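Local coordinates for protein endo-b-1,4-glucanase (PDB 1KS8) that probably catalyses the endohydrolysis of beta-1,4-glucosidic linkages in cellulose, lichenin and cereal beta-D-glucans, as a family 9 glycoside hydrolase, at residues V30-D35 against H360-C365; A125-P130 against C372-F377; T356-R361 against D381-V386. All coordinates share one frame; numbering follows the deposited sequence.

Contact 1. Residues V30-D35 against H360-C365; sequences VTWRKD and HRSSSC. With SO4 (sulfate ion), chain B.
W32 and R33 of the loop 30-35 rest on S362 and S363 of a short, weakly bonded helical turn, 361-364, which has H360 at its N-cap and lies close to the predicted active site; the side chains of H360 and E412 are about 7 Å apart. The contact is van der Waals in kind, with no hydrogen bond across it. The six-membered end of the W32 indole does most of the touching: CZ3 comes within 3.5 Å of S362 O and 3.6 Å of S362 OG, while CH2 lies 3.7 Å from S363 CB. S362 CB sits at the edge of the indole, in its plane. The V30-R33 type I turn and a chi1 of 48°, which sets CG between the backbone N and the carbonyl carbon, direct the ring to the helix; V30 CG1 and R33 CG lie over one face of the indole. R33 bends at chi2 and chi3, bringing CD within 3.6 Å of S362 OG, and its NH1 is taken up by the carbonyls of A18 and R20. On the other segment, H360 ND1 accepts from S363 N at 3.2 Å (155°), nearly in the imidazole plane, and also shares a bond with S363 OG; NE2 is held by Q19, which limits rotation of the ring. R361 reaches a sulfate, probably from the crystallisation liquor, with the edge of its guanidinium: NH1 binds O4 at 2.8 Å and NH2 binds O2 at 2.8 Å, while NE bonds to F126 O. In the fold, the loop that runs from helix 5-18 toward strand 60-61 is thereby laid against helix 361-364, which is followed directly by C365 of the C365-C372 disulfide and whose S363 backbone pairs with H385.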
loop_
_atom_site.group_PDB
_atom_site.type_symbol
_atom_site.label_atom_id
_atom_site.label_comp_id
_atom_site.label_asym_id
_atom_site.label_seq_id
_atom_site.Cartn_x
_atom_site.Cartn_y
_atom_site.Cartn_z
ATOM N N VAL A 30 6.016 6.345 17.279
ATOM C CA VAL A 30 4.614 6.609 17.587
ATOM C C VAL A 30 4.366 5.790 18.854
ATOM O O VAL A 30 3.878 4.657 18.813
ATOM C CB VAL A 30 3.695 6.151 16.438
ATOM C CG1 VAL A 30 2.238 6.372 16.813
ATOM C CG2 VAL A 30 4.036 6.930 15.177
ATOM N N THR A 31 4.724 6.392 19.983
ATOM C CA THR A 31 4.633 5.747 21.282
ATOM C C THR A 31 3.266 5.599 21.933
ATOM O O THR A 31 3.154 4.921 22.952
ATOM C CB THR A 31 5.585 6.426 22.282
ATOM O OG1 THR A 31 5.269 7.818 22.375
ATOM C CG2 THR A 31 7.027 6.268 21.819
ATOM N N TRP A 32 2.230 6.228 21.381
ATOM C CA TRP A 32 0.909 6.045 21.973
ATOM C C TRP A 32 0.359 4.683 21.551
ATOM O O TRP A 32 -0.617 4.195 22.121
ATOM C CB TRP A 32 -0.059 7.175 21.589
ATOM C CG TRP A 32 -0.116 7.542 20.140
ATOM C CD1 TRP A 32 0.574 8.544 19.519
ATOM C CD2 TRP A 32 -0.948 6.948 19.137
ATOM N NE1 TRP A 32 0.220 8.615 18.194
ATOM C CE2 TRP A 32 -0.713 7.646 17.932
ATOM C CE3 TRP A 32 -1.872 5.894 19.140
ATOM C CZ2 TRP A 32 -1.367 7.325 16.739
ATOM C CZ3 TRP A 32 -2.523 5.574 17.953
ATOM C CH2 TRP A 32 -2.266 6.288 16.769
ATOM N N ARG A 33 0.993 4.074 20.549
ATOM C CA ARG A 33 0.601 2.740 20.098
ATOM C C ARG A 33 1.314 1.737 21.006
ATOM O O ARG A 33 2.475 1.943 21.376
ATOM C CB ARG A 33 1.019 2.502 18.641
ATOM C CG ARG A 33 0.057 3.047 17.586
ATOM C CD ARG A 33 -1.328 2.418 17.703
ATOM N NE ARG A 33 -1.244 1.014 18.098
ATOM C CZ ARG A 33 -0.786 0.033 17.328
ATOM N NH1 ARG A 33 -0.377 0.285 16.090
ATOM N NH2 ARG A 33 -0.696 -1.198 17.816
ATOM N N LYS A 34 0.623 0.658 21.357
ATOM C CA LYS A 34 1.182 -0.360 22.243
ATOM C C LYS A 34 1.154 -1.756 21.630
ATOM O O LYS A 34 0.491 -1.990 20.623
ATOM C CB LYS A 34 0.393 -0.388 23.554
ATOM C CG LYS A 34 0.232 0.966 24.229
ATOM C CD LYS A 34 1.572 1.558 24.629
ATOM C CE LYS A 34 1.393 2.953 25.204
ATOM N NZ LYS A 34 2.687 3.591 25.570
ATOM N N ASP A 35 1.876 -2.682 22.254
ATOM C CA ASP A 35 1.910 -4.062 21.785
ATOM C C ASP A 35 0.478 -4.590 21.715
ATOM O O ASP A 35 -0.328 -4.345 22.616
ATOM C CB ASP A 35 2.714 -4.943 22.749
ATOM C CG ASP A 35 4.178 -4.554 22.825
ATOM O OD1 ASP A 35 4.645 -3.757 21.986
ATOM O OD2 ASP A 35 4.867 -5.066 23.735
ATOM N N HIS A 360 -10.568 5.997 12.420
ATOM C CA HIS A 360 -9.450 5.187 12.875
ATOM C C HIS A 360 -9.534 4.952 14.379
ATOM O O HIS A 360 -9.506 5.893 15.175
ATOM C CB HIS A 360 -8.196 5.971 12.486
ATOM C CG HIS A 360 -6.912 5.235 12.673
ATOM N ND1 HIS A 360 -6.166 5.326 13.828
ATOM C CD2 HIS A 360 -6.202 4.456 11.824
ATOM C CE1 HIS A 360 -5.048 4.639 13.680
ATOM N NE2 HIS A 360 -5.044 4.101 12.473
ATOM N N ARG A 361 -9.621 3.684 14.759
ATOM C CA ARG A 361 -9.756 3.308 16.157
ATOM C C ARG A 361 -8.625 3.666 17.110
ATOM O O ARG A 361 -8.842 4.385 18.084
ATOM C CB ARG A 361 -10.036 1.810 16.252
ATOM C CG ARG A 361 -11.392 1.419 15.693
ATOM C CD ARG A 361 -11.518 -0.087 15.555
ATOM N NE ARG A 361 -12.839 -0.494 15.076
ATOM C CZ ARG A 361 -13.276 -0.337 13.829
ATOM N NH1 ARG A 361 -12.502 0.224 12.909
ATOM N NH2 ARG A 361 -14.491 -0.760 13.500
ATOM N N SER A 362 -7.417 3.181 16.842
ATOM C CA SER A 362 -6.328 3.439 17.775
ATOM C C SER A 362 -6.039 4.908 18.047
ATOM O O SER A 362 -5.776 5.279 19.191
ATOM C CB SER A 362 -5.048 2.708 17.343
ATOM O OG SER A 362 -4.504 3.232 16.151
ATOM N N SER A 363 -6.099 5.753 17.026
ATOM C CA SER A 363 -5.830 7.171 17.247
ATOM C C SER A 363 -6.969 7.887 17.974
ATOM O O SER A 363 -6.760 8.929 18.586
ATOM C CB SER A 363 -5.533 7.884 15.920
ATOM O OG SER A 363 -6.646 7.863 15.046
ATOM N N SER A 364 -8.175 7.332 17.914
ATOM C CA SER A 364 -9.317 7.962 18.576
ATOM C C SER A 364 -9.303 7.755 20.086
ATOM O O SER A 364 -9.921 8.509 20.837
ATOM C CB SER A 364 -10.627 7.392 18.027
ATOM O OG SER A 364 -10.889 6.101 18.568
ATOM N N CYS A 365 -8.584 6.736 20.527
ATOM C CA CYS A 365 -8.548 6.386 21.936
ATOM C C CYS A 365 -7.668 7.180 22.878
ATOM O O CYS A 365 -6.550 7.551 22.542
ATOM C CB CYS A 365 -8.152 4.925 22.078
ATOM S SG CYS A 365 -9.321 3.730 21.379
HETATM S S SO4 B . -14.298 -0.186 9.622
HETATM O O1 SO4 B . -15.262 1.010 9.125
HETATM O O2 SO4 B . -15.020 -0.819 10.705
HETATM O O3 SO4 B . -14.047 -0.999 8.623
HETATM O O4 SO4 B . -13.153 0.506 10.155
#

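Contact 2. Residues A125-P130 against C372-F377; sequences AFWGRP and CDWNTF
W127, W374 and F377 make an aromatic cluster. F377 points its edge at the face of the W127 six-membered ring, centroids 4.6 Å apart and planes at 57°, with CD1 3.5 Å from W127 CH2. Two CH-pi contacts add to it: F377 CB stands 3.5 Å from the centroid of the W127 five-membered ring, over its face, and W127 CB lies 3.5 Å from that of the W374 six-membered ring. CG of W127 lies anti to its backbone N (chi1 -171°), which turns the indole so that one face meets CB and the ring edge of F377. An alanine here is likely to leave F377 without the face it leans on and S364 OG without its NE1 partner. Helix 374-377 packs on the loop after helix 120-124. D373 and T376 form a capping box at its start, with D373 N bonded to T376 OG1; D373 OD2 also caps N375 N. W374 NE1 donates to A125 O at 2.9 Å (152°), approaching from above the carbonyl plane. A water joins R129 N to C372 O. R129 lays a guanidinium face against C372 CB, and its NH1 bonds to A370 O and P366 O, while NE makes a salt bridge with D132.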
loop_
_atom_site.group_PDB
_atom_site.type_symbol
_atom_site.label_atom_id
_atom_site.label_comp_id
_atom_site.label_asym_id
_atom_site.label_seq_id
_atom_site.Cartn_x
_atom_site.Cartn_y
_atom_site.Cartn_z
ATOM N N ALA A 125 -16.851 -4.970 14.784
ATOM C CA ALA A 125 -17.886 -4.783 15.798
ATOM C C ALA A 125 -17.291 -4.163 17.061
ATOM O O ALA A 125 -18.015 -3.736 17.961
ATOM C CB ALA A 125 -18.534 -6.119 16.132
ATOM N N PHE A 126 -15.965 -4.121 17.113
ATOM C CA PHE A 126 -15.228 -3.570 18.242
ATOM C C PHE A 126 -14.640 -2.210 17.895
ATOM O O PHE A 126 -14.143 -2.015 16.789
ATOM C CB PHE A 126 -14.087 -4.531 18.606
ATOM C CG PHE A 126 -13.078 -3.963 19.573
ATOM C CD1 PHE A 126 -13.356 -3.895 20.933
ATOM C CD2 PHE A 126 -11.835 -3.525 19.123
ATOM C CE1 PHE A 126 -12.412 -3.401 21.832
ATOM C CE2 PHE A 126 -10.884 -3.029 20.013
ATOM C CZ PHE A 126 -11.173 -2.968 21.369
ATOM N N TRP A 127 -14.726 -1.267 18.830
ATOM C CA TRP A 127 -14.114 0.045 18.649
ATOM C C TRP A 127 -13.333 0.316 19.926
ATOM O O TRP A 127 -13.913 0.450 21.002
ATOM C CB TRP A 127 -15.142 1.163 18.426
ATOM C CG TRP A 127 -14.466 2.451 18.025
ATOM C CD1 TRP A 127 -13.808 3.326 18.845
ATOM C CD2 TRP A 127 -14.263 2.930 16.689
ATOM N NE1 TRP A 127 -13.202 4.314 18.102
ATOM C CE2 TRP A 127 -13.463 4.093 16.775
ATOM C CE3 TRP A 127 -14.674 2.481 15.426
ATOM C CZ2 TRP A 127 -13.064 4.815 15.643
ATOM C CZ3 TRP A 127 -14.278 3.197 14.300
ATOM C CH2 TRP A 127 -13.479 4.352 14.419
ATOM N N GLY A 128 -12.012 0.377 19.805
ATOM C CA GLY A 128 -11.175 0.613 20.965
ATOM C C GLY A 128 -9.716 0.407 20.621
ATOM O O GLY A 128 -9.353 0.369 19.447
ATOM N N ARG A 129 -8.876 0.277 21.642
ATOM C CA ARG A 129 -7.443 0.079 21.432
ATOM C C ARG A 129 -7.178 -1.367 21.020
ATOM O O ARG A 129 -7.804 -2.289 21.534
ATOM C CB ARG A 129 -6.678 0.415 22.714
ATOM C CG ARG A 129 -6.769 1.884 23.121
ATOM C CD ARG A 129 -6.110 2.134 24.472
ATOM N NE ARG A 129 -6.883 1.519 25.545
ATOM C CZ ARG A 129 -7.654 2.182 26.401
ATOM N NH1 ARG A 129 -7.763 3.504 26.339
ATOM N NH2 ARG A 129 -8.345 1.511 27.308
ATOM N N PRO A 130 -6.233 -1.586 20.093
ATOM C CA PRO A 130 -5.969 -2.969 19.678
ATOM C C PRO A 130 -5.528 -3.902 20.800
ATOM O O PRO A 130 -5.877 -5.088 20.796
ATOM C CB PRO A 130 -4.920 -2.809 18.574
ATOM C CG PRO A 130 -4.212 -1.537 18.935
ATOM C CD PRO A 130 -5.328 -0.637 19.419
ATOM N N CYS A 372 -11.988 2.975 26.184
ATOM C CA CYS A 372 -12.121 3.365 24.789
ATOM C C CYS A 372 -13.133 2.378 24.242
ATOM O O CYS A 372 -12.903 1.166 24.256
ATOM C CB CYS A 372 -10.827 3.237 23.992
ATOM S SG CYS A 372 -11.030 4.106 22.402
ATOM N N ASP A 373 -14.269 2.893 23.790
ATOM C CA ASP A 373 -15.319 2.042 23.252
ATOM C C ASP A 373 -16.098 2.805 22.195
ATOM O O ASP A 373 -15.608 3.806 21.673
ATOM C CB ASP A 373 -16.241 1.555 24.384
ATOM C CG ASP A 373 -16.906 2.691 25.147
ATOM O OD1 ASP A 373 -17.546 2.398 26.180
ATOM O OD2 ASP A 373 -16.804 3.862 24.728
ATOM N N TRP A 374 -17.301 2.348 21.867
ATOM C CA TRP A 374 -18.075 3.043 20.848
ATOM C C TRP A 374 -18.483 4.454 21.250
ATOM O O TRP A 374 -18.838 5.262 20.393
ATOM C CB TRP A 374 -19.293 2.214 20.440
ATOM C CG TRP A 374 -18.911 1.072 19.545
ATOM C CD1 TRP A 374 -18.707 -0.228 19.906
ATOM C CD2 TRP A 374 -18.615 1.151 18.144
ATOM N NE1 TRP A 374 -18.299 -0.964 18.818
ATOM C CE2 TRP A 374 -18.235 -0.142 17.724
ATOM C CE3 TRP A 374 -18.629 2.191 17.206
ATOM C CZ2 TRP A 374 -17.872 -0.425 16.401
ATOM C CZ3 TRP A 374 -18.268 1.910 15.889
ATOM C CH2 TRP A 374 -17.895 0.611 15.502
ATOM N N ASN A 375 -18.441 4.762 22.543
ATOM C CA ASN A 375 -18.771 6.114 22.968
ATOM C C ASN A 375 -17.637 7.031 22.505
ATOM O O ASN A 375 -17.847 8.210 22.240
ATOM C CB ASN A 375 -18.934 6.186 24.488
ATOM C CG ASN A 375 -20.171 5.456 24.972
ATOM O OD1 ASN A 375 -20.083 4.404 25.605
ATOM N ND2 ASN A 375 -21.335 6.009 24.664
ATOM N N THR A 376 -16.432 6.474 22.399
ATOM C CA THR A 376 -15.273 7.234 21.940
ATOM C C THR A 376 -15.479 7.545 20.457
ATOM O O THR A 376 -15.231 8.660 20.002
ATOM C CB THR A 376 -13.968 6.426 22.125
ATOM O OG1 THR A 376 -13.879 5.976 23.482
ATOM C CG2 THR A 376 -12.750 7.294 21.811
ATOM N N PHE A 377 -15.933 6.547 19.706
ATOM C CA PHE A 377 -16.215 6.717 18.285
ATOM C C PHE A 377 -17.260 7.821 18.115
ATOM O O PHE A 377 -17.176 8.648 17.205
ATOM C CB PHE A 377 -16.775 5.413 17.707
ATOM C CG PHE A 377 -17.402 5.566 16.349
ATOM C CD1 PHE A 377 -16.613 5.664 15.207
ATOM C CD2 PHE A 377 -18.788 5.617 16.212
ATOM C CE1 PHE A 377 -17.193 5.809 13.947
ATOM C CE2 PHE A 377 -19.378 5.762 14.959
ATOM C CZ PHE A 377 -18.578 5.858 13.823
HETATM O O HOH W 1 -10.327 -0.195 24.055
#

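Contact 3. Residues T356-R361 against D381-V386; sequences TRPHHR and DPNYHV. With SO4 (sulfate ion), chain B.
Over one face of the R357 guanidinium lies P382, its N 3.9 Å from R357 NH2. With CG anti to the carbonyl carbon (chi1 -57°), R357 CG lies 3.8 Å from P382 CA, and the extended chain beyond it brings the guanidinium over the proline. A second flat group, the N383 amide, is set across P358: ND2 lies 3.6 Å from P358 CG and donates to P358 O at 3.1 Å (142°), while OD1 is turned toward R357 CA. That amide is gripped at both ends, since ND2 also bonds to S363 OG and OD1 accepts from R405 NE, which leaves it little freedom to flip. The N383 backbone adds a further bond, N to T356 O at 2.9 Å, and a water bridges T356 O and N383 O. Beside it, T356 and P382 run alongside each other, OG1 3.4 Å from P382 CB. At the edge of the H359 ring lies the sulfate, with NE2 donating to O1 at 2.6 Å; H359 is the centre of an inverse gamma turn, and its ND1 bonds to R405 O. R361 binds other oxygens of the same sulfate. The R357 guanidinium is also hydrogen-bonded to P380. Backed by N383, segment 356-361 meets D403, a predicted active-site residue of this family 9 enzyme: R357 NH1 makes a salt bridge to OD2, and T356 N bonds to the same oxygen.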
loop_
_atom_site.group_PDB
_atom_site.type_symbol
_atom_site.label_atom_id
_atom_site.label_comp_id
_atom_site.label_asym_id
_atom_site.label_seq_id
_atom_site.Cartn_x
_atom_site.Cartn_y
_atom_site.Cartn_z
ATOM N N THR A 356 -9.106 15.950 11.511
ATOM C CA THR A 356 -8.718 15.614 12.875
ATOM C C THR A 356 -9.536 14.445 13.409
ATOM O O THR A 356 -9.309 13.978 14.524
ATOM C CB THR A 356 -8.895 16.809 13.838
ATOM O OG1 THR A 356 -10.285 17.130 13.963
ATOM C CG2 THR A 356 -8.138 18.019 13.318
ATOM N N ARG A 357 -10.477 13.964 12.602
ATOM C CA ARG A 357 -11.324 12.853 13.014
ATOM C C ARG A 357 -11.283 11.679 12.032
ATOM O O ARG A 357 -12.325 11.205 11.565
ATOM C CB ARG A 357 -12.767 13.341 13.188
ATOM C CG ARG A 357 -12.904 14.487 14.184
ATOM C CD ARG A 357 -14.332 15.001 14.249
ATOM N NE ARG A 357 -14.510 16.043 15.262
ATOM C CZ ARG A 357 -14.027 17.277 15.171
ATOM N NH1 ARG A 357 -13.327 17.648 14.107
ATOM N NH2 ARG A 357 -14.246 18.146 16.149
ATOM N N PRO A 358 -10.078 11.193 11.699
ATOM C CA PRO A 358 -10.031 10.065 10.764
ATOM C C PRO A 358 -10.784 8.862 11.329
ATOM O O PRO A 358 -10.836 8.665 12.545
ATOM C CB PRO A 358 -8.530 9.804 10.605
ATOM C CG PRO A 358 -7.954 10.273 11.909
ATOM C CD PRO A 358 -8.726 11.549 12.165
ATOM N N HIS A 359 -11.381 8.079 10.435
ATOM C CA HIS A 359 -12.130 6.875 10.803
ATOM C C HIS A 359 -11.060 5.863 11.197
ATOM O O HIS A 359 -10.715 4.961 10.430
ATOM C CB HIS A 359 -12.909 6.389 9.582
ATOM C CG HIS A 359 -13.862 5.277 9.873
ATOM N ND1 HIS A 359 -15.084 5.483 10.475
ATOM C CD2 HIS A 359 -13.772 3.945 9.647
ATOM C CE1 HIS A 359 -15.707 4.325 10.607
ATOM N NE2 HIS A 359 -14.932 3.377 10.112
ATOM N N HIS A 360 -10.568 5.997 12.420
ATOM C CA HIS A 360 -9.450 5.187 12.875
ATOM C C HIS A 360 -9.534 4.952 14.379
ATOM O O HIS A 360 -9.506 5.893 15.175
ATOM C CB HIS A 360 -8.196 5.971 12.486
ATOM C CG HIS A 360 -6.912 5.235 12.673
ATOM N ND1 HIS A 360 -6.166 5.326 13.828
ATOM C CD2 HIS A 360 -6.202 4.456 11.824
ATOM C CE1 HIS A 360 -5.048 4.639 13.680
ATOM N NE2 HIS A 360 -5.044 4.101 12.473
ATOM N N ARG A 361 -9.621 3.684 14.759
ATOM C CA ARG A 361 -9.756 3.308 16.157
ATOM C C ARG A 361 -8.625 3.666 17.110
ATOM O O ARG A 361 -8.842 4.385 18.084
ATOM C CB ARG A 361 -10.036 1.810 16.252
ATOM C CG ARG A 361 -11.392 1.419 15.693
ATOM C CD ARG A 361 -11.518 -0.087 15.555
ATOM N NE ARG A 361 -12.839 -0.494 15.076
ATOM C CZ ARG A 361 -13.276 -0.337 13.829
ATOM N NH1 ARG A 361 -12.502 0.224 12.909
ATOM N NH2 ARG A 361 -14.491 -0.760 13.500
ATOM N N ASP A 381 -15.546 15.349 19.772
ATOM C CA ASP A 381 -14.175 15.842 19.838
ATOM C C ASP A 381 -13.270 15.203 18.793
ATOM O O ASP A 381 -13.560 14.124 18.277
ATOM C CB ASP A 381 -13.587 15.560 21.224
ATOM C CG ASP A 381 -14.429 16.131 22.346
ATOM O OD1 ASP A 381 -14.118 15.841 23.520
ATOM O OD2 ASP A 381 -15.394 16.868 22.058
ATOM N N PRO A 382 -12.158 15.875 18.457
ATOM C CA PRO A 382 -11.224 15.329 17.472
ATOM C C PRO A 382 -10.567 14.078 18.054
ATOM O O PRO A 382 -10.571 13.882 19.273
ATOM C CB PRO A 382 -10.227 16.469 17.273
ATOM C CG PRO A 382 -10.252 17.183 18.590
ATOM C CD PRO A 382 -11.723 17.208 18.914
ATOM N N ASN A 383 -10.023 13.223 17.193
ATOM C CA ASN A 383 -9.355 12.016 17.667
ATOM C C ASN A 383 -8.303 12.427 18.687
ATOM O O ASN A 383 -7.534 13.360 18.453
ATOM C CB ASN A 383 -8.695 11.275 16.499
ATOM C CG ASN A 383 -9.687 10.465 15.689
ATOM O OD1 ASN A 383 -10.851 10.836 15.559
ATOM N ND2 ASN A 383 -9.223 9.353 15.125
ATOM N N TYR A 384 -8.276 11.726 19.815
ATOM C CA TYR A 384 -7.339 12.033 20.889
ATOM C C TYR A 384 -5.897 12.159 20.408
ATOM O O TYR A 384 -5.201 13.110 20.766
ATOM C CB TYR A 384 -7.444 10.971 21.988
ATOM C CG TYR A 384 -6.647 11.300 23.228
ATOM C CD1 TYR A 384 -5.280 11.046 23.287
ATOM C CD2 TYR A 384 -7.260 11.881 24.339
ATOM C CE1 TYR A 384 -4.536 11.358 24.420
ATOM C CE2 TYR A 384 -6.524 12.199 25.482
ATOM C CZ TYR A 384 -5.162 11.931 25.512
ATOM O OH TYR A 384 -4.421 12.227 26.637
ATOM N N HIS A 385 -5.450 11.200 19.603
ATOM C CA HIS A 385 -4.093 11.220 19.067
ATOM C C HIS A 385 -4.111 11.716 17.629
ATOM O O HIS A 385 -4.986 11.345 16.847
ATOM C CB HIS A 385 -3.480 9.818 19.054
ATOM C CG HIS A 385 -3.482 9.130 20.382
ATOM N ND1 HIS A 385 -2.700 9.545 21.439
ATOM C CD2 HIS A 385 -4.152 8.036 20.814
ATOM C CE1 HIS A 385 -2.890 8.733 22.465
ATOM N NE2 HIS A 385 -3.766 7.809 22.113
ATOM N N VAL A 386 -3.143 12.557 17.283
ATOM C CA VAL A 386 -3.035 13.044 15.919
ATOM C C VAL A 386 -2.402 11.906 15.117
ATOM O O VAL A 386 -1.342 11.395 15.482
ATOM C CB VAL A 386 -2.142 14.303 15.845
ATOM C CG1 VAL A 386 -1.852 14.659 14.393
ATOM C CG2 VAL A 386 -2.840 15.463 16.538
HETATM S S SO4 B . -14.298 -0.186 9.622
HETATM O O1 SO4 B . -15.262 1.010 9.125
HETATM O O2 SO4 B . -15.020 -0.819 10.705
HETATM O O3 SO4 B . -14.047 -0.999 8.623
HETATM O O4 SO4 B . -13.153 0.506 10.155
HETATM O O HOH W 2 -6.796 14.321 15.763
#

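From the N terminus, the loop after helix 5-18 is the first partner, and contact 1 closes the longest loop, bringing 30-35 to helix 361-364. Contact 2 starts within that span at 125-130 and ends beyond it at 372-377, so the two cross. Contact 3 closes a short loop, from 356-361 to 381-386, around the 372-377 segment, and it crosses contact 2 as well; H360 and R361 belong to both contacts 1 and 3. The C365-C372 disulfide joins contacts 1 and 2. Early loops are thus tied to the mostly loop region, with the short helices 361-364 and 374-377, between helices 324-341 and 408-411, on one side of the (alpha/alpha)6 fold.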